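Local coordinates for protein kirola (Actinidia deliciosa, PDB 4IGV) that is a kiwifruit allergen of the ripening-related, PR-10-like family and probably binds small hydrophobic ligands, at residues Ile100-Val105 against Thr117-Lys122. Sequence-based numbering, arbitrary orientation.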
ATOM      1  N   ILE A 100      -4.503  -5.143  -7.288  1.00 16.34           N
ATOM      2  CA  ILE A 100      -3.101  -5.307  -6.933  1.00 16.49           C
ATOM      3  C   ILE A 100      -2.510  -3.921  -6.684  1.00 14.74           C
ATOM      4  O   ILE A 100      -2.813  -2.971  -7.384  1.00 14.59           O
ATOM      5  CB  ILE A 100      -2.306  -5.939  -8.096  1.00 18.57           C
ATOM      6  CG1 ILE A 100      -2.925  -7.295  -8.493  1.00 24.90           C
ATOM      7  CG2 ILE A 100      -0.899  -6.080  -7.703  1.00 24.72           C
ATOM      8  CD1 ILE A 100      -3.042  -8.128  -7.494  1.00 25.84           C
ATOM      9  N   ILE A 101      -1.706  -3.809  -5.634  1.00 14.15           N
ATOM     10  CA  ILE A 101      -1.026  -2.573  -5.295  1.00 13.33           C
ATOM     11  C   ILE A 101       0.464  -2.856  -5.248  1.00 13.10           C
ATOM     12  O   ILE A 101       0.922  -3.736  -4.553  1.00 13.70           O
ATOM     13  CB  ILE A 101      -1.456  -2.045  -3.913  1.00 14.04           C
ATOM     14  CG1 ILE A 101      -2.956  -1.702  -3.954  1.00 15.53           C
ATOM     15  CG2 ILE A 101      -0.624  -0.783  -3.493  1.00 14.41           C
ATOM     16  CD1 ILE A 101      -3.519  -1.234  -2.593  1.00 17.95           C
ATOM     17  N   ILE A 102       1.214  -2.117  -6.034  1.00 12.56           N
ATOM     18  CA  ILE A 102       2.681  -2.215  -6.075  1.00 13.26           C
ATOM     19  C   ILE A 102       3.261  -0.972  -5.476  1.00 13.53           C
ATOM     20  O   ILE A 102       2.884   0.156  -5.859  1.00 14.11           O
ATOM     21  CB  ILE A 102       3.202  -2.371  -7.511  1.00 13.63           C
ATOM     22  CG1 ILE A 102       2.491  -3.468  -8.267  1.00 16.73           C
ATOM     23  CG2 ILE A 102       4.702  -2.627  -7.482  1.00 15.56           C
ATOM     24  CD1 ILE A 102       2.849  -3.442  -9.785  1.00 19.38           C
ATOM     25  N   VAL A 103       4.145  -1.146  -4.511  0.50 12.30           N
ATOM     26  CA  VAL A 103       4.899  -0.038  -3.896  0.50 12.25           C
ATOM     27  C   VAL A 103       6.353  -0.231  -4.324  0.50 12.20           C
ATOM     28  O   VAL A 103       6.920  -1.281  -4.139  0.50 12.33           O
ATOM     29  CB  VAL A 103       4.852  -0.056  -2.341  0.50 12.73           C
ATOM     30  CG1 VAL A 103       5.420   1.281  -1.813  0.50 11.73           C
ATOM     31  CG2 VAL A 103       3.458  -0.292  -1.813  0.50 15.64           C
ATOM     32  N   GLN A 104       6.943   0.785  -4.929  1.00 12.34           N
ATOM     33  CA  GLN A 104       8.323   0.692  -5.383  1.00 12.86           C
ATOM     34  C   GLN A 104       9.089   1.947  -5.009  1.00 14.09           C
ATOM     35  O   GLN A 104       8.637   3.052  -5.301  1.00 14.96           O
ATOM     36  CB  GLN A 104       8.343   0.494  -6.921  1.00 15.31           C
ATOM     37  CG  GLN A 104       9.688   0.179  -7.434  1.00 17.12           C
ATOM     38  CD  GLN A 104      10.458   1.384  -7.891  1.00 22.25           C
ATOM     39  OE1 GLN A 104       9.895   2.290  -8.541  1.00 24.68           O
ATOM     40  NE2 GLN A 104      11.757   1.416  -7.583  1.00 20.39           N
ATOM     41  N   VAL A 105      10.223   1.778  -4.376  1.00 13.21           N
ATOM     42  CA  VAL A 105      10.998   2.877  -3.785  1.00 13.35           C
ATOM     43  C   VAL A 105      12.293   3.062  -4.566  1.00 15.57           C
ATOM     44  O   VAL A 105      13.054   2.124  -4.753  1.00 17.02           O
ATOM     45  CB  VAL A 105      11.318   2.599  -2.290  1.00 14.04           C
ATOM     46  CG1 VAL A 105      12.020   3.864  -1.687  1.00 16.55           C
ATOM     47  CG2 VAL A 105      10.021   2.254  -1.540  1.00 14.66           C
ATOM     48  N   THR A 117       1.450   1.937  -7.668  1.00 13.41           N
ATOM     49  CA  THR A 117       0.781   1.487  -8.847  1.00 14.25           C
ATOM     50  C   THR A 117      -0.374   0.596  -8.460  1.00 14.27           C
ATOM     51  O   THR A 117      -0.179  -0.370  -7.711  1.00 14.39           O
ATOM     52  CB  THR A 117       1.749   0.752  -9.812  1.00 15.48           C
ATOM     53  OG1 THR A 117       2.828   1.567 -10.178  1.00 16.34           O
ATOM     54  CG2 THR A 117       1.016   0.284 -11.096  1.00 18.04           C
ATOM     55  N   PHE A 118      -1.556   0.861  -8.994  1.00 14.39           N
ATOM     56  CA  PHE A 118      -2.710  -0.008  -8.852  1.00 14.77           C
ATOM     57  C   PHE A 118      -3.010  -0.655 -10.183  1.00 15.81           C
ATOM     58  O   PHE A 118      -3.019   0.013 -11.204  1.00 16.33           O
ATOM     59  CB  PHE A 118      -3.973   0.745  -8.461  1.00 14.08           C
ATOM     60  CG  PHE A 118      -3.924   1.519  -7.169  1.00 14.76           C
ATOM     61  CD1 PHE A 118      -2.993   1.322  -6.175  1.00 14.22           C
ATOM     62  CD2 PHE A 118      -4.940   2.450  -6.925  1.00 15.96           C
ATOM     63  CE1 PHE A 118      -3.050   2.052  -4.998  1.00 13.99           C
ATOM     64  CE2 PHE A 118      -4.984   3.196  -5.735  1.00 17.23           C
ATOM     65  CZ  PHE A 118      -4.069   2.952  -4.787  1.00 14.33           C
ATOM     66  N   HIS A 119      -3.257  -1.963 -10.172  1.00 15.86           N
ATOM     67  CA  HIS A 119      -3.798  -2.653 -11.342  1.00 16.84           C
ATOM     68  C   HIS A 119      -5.076  -3.300 -10.857  1.00 17.26           C
ATOM     69  O   HIS A 119      -5.073  -4.061  -9.883  1.00 18.02           O
ATOM     70  CB  HIS A 119      -2.864  -3.753 -11.832  1.00 17.20           C
ATOM     71  CG  HIS A 119      -1.607  -3.260 -12.463  1.00 20.39           C
ATOM     72  ND1 HIS A 119      -1.580  -2.814 -13.772  1.00 31.57           N
ATOM     73  CD2 HIS A 119      -0.331  -3.201 -12.019  1.00 27.64           C
ATOM     74  CE1 HIS A 119      -0.353  -2.411 -14.070  1.00 32.08           C
ATOM     75  NE2 HIS A 119       0.425  -2.640 -13.031  1.00 28.26           N
ATOM     76  N   TYR A 120      -6.183  -3.037 -11.524  1.00 19.03           N
ATOM     77  CA  TYR A 120      -7.462  -3.505 -11.014  1.00 20.19           C
ATOM     78  C   TYR A 120      -8.401  -3.852 -12.149  1.00 21.30           C
ATOM     79  O   TYR A 120      -8.225  -3.442 -13.313  1.00 22.45           O
ATOM     80  CB  TYR A 120      -8.129  -2.421 -10.126  1.00 20.27           C
ATOM     81  CG  TYR A 120      -8.266  -1.054 -10.758  1.00 21.63           C
ATOM     82  CD1 TYR A 120      -9.387  -0.740 -11.530  1.00 24.15           C
ATOM     83  CD2 TYR A 120      -7.263  -0.111 -10.658  1.00 24.29           C
ATOM     84  CE1 TYR A 120      -9.488   0.463 -12.145  1.00 27.72           C
ATOM     85  CE2 TYR A 120      -7.366   1.091 -11.262  1.00 26.30           C
ATOM     86  CZ  TYR A 120      -8.474   1.375 -11.995  1.00 26.55           C
ATOM     87  OH  TYR A 120      -8.674   2.588 -12.652  1.00 31.73           O
ATOM     88  N   GLU A 121      -9.414  -4.629 -11.795  1.00 21.41           N
ATOM     89  CA  GLU A 121     -10.520  -4.905 -12.703  1.00 24.09           C
ATOM     90  C   GLU A 121     -11.809  -4.652 -11.954  1.00 24.31           C
ATOM     91  O   GLU A 121     -12.026  -5.258 -10.897  1.00 23.00           O
ATOM     92  CB  GLU A 121     -10.473  -6.329 -13.251  1.00 25.55           C
ATOM     93  CG  GLU A 121     -11.650  -6.574 -14.217  1.00 29.54           C
ATOM     94  CD  GLU A 121     -11.761  -7.947 -14.812  1.00 34.78           C
ATOM     95  OE1 GLU A 121     -10.787  -8.718 -14.793  1.00 36.35           O
ATOM     96  OE2 GLU A 121     -12.869  -8.244 -15.295  1.00 38.17           O
ATOM     97  N   LYS A 122     -12.650  -3.761 -12.508  1.00 26.01           N
ATOM     98  CA  LYS A 122     -13.921  -3.390 -11.894  1.00 26.99           C
ATOM     99  C   LYS A 122     -14.942  -4.492 -12.066  1.00 28.19           C
ATOM    100  O   LYS A 122     -14.898  -5.198 -13.069  1.00 28.49           O
ATOM    101  CB  LYS A 122     -14.498  -2.149 -12.544  1.00 29.47           C
ATOM    102  CG  LYS A 122     -13.613  -0.919 -12.549  1.00 30.01           C
ATOM    103  CD  LYS A 122     -14.281   0.138 -13.419  1.00 36.97           C
ATOM    104  CE  LYS A 122     -13.500   1.387 -13.534  1.00 39.02           C
ATOM    105  NZ  LYS A 122     -14.304   2.323 -14.368  1.00 41.02           N
TER
HETATM  106  O   HOH W   1       4.738   1.082  -8.283  1.00 16.60           O
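Ile102 has CG1 anti to its carbonyl carbon (chi1 -50°), and an extended chi2 of 170° carries CD1 over to His119. CD1 meets the imidazole at its edge, in the ring plane, 3.9 Å from His119 CD2. Phe118 and Ile101 share the opposite face of the sheet. With CG beside its own backbone N (chi1 -59°), the Phe118 ring lies next to Ile101, with Phe118 CD1 3.8 Å from Ile101 CG1. Ile101 CG2 also touches the ring, at Phe118 CE1. Phe99 packs edge-to-face with Phe118.

The two strands, 96-107 and 112-122, form a beta hairpin in the seven-stranded antiparallel sheet of the Bet v 1 fold. Strand 4-12 flanks the hairpin beside 112-122, and strand 82-88 beside 96-107. Ile101 and Phe118 are a non-hydrogen-bonded pair. The hydrogen-bonded pairs Ile100-His119 and Ile102-Thr117 lie on either side of it. In the second pair, Ile102 N to Thr117 O is 2.8 Å and nearly straight, and Thr117 N returns a bond to Ile102 O of 2.9 Å. Thr117 O also accepts a CA-H...O contact from Ile101.

Beside the backbone, Ile102 CB and Thr117 CB approach to 4.1 Å. A water joins the same two residues. It donates to Ile102 O and lies 2.7 Å from Thr117 OG1, so Ile102 O has two hydrogen-bond partners.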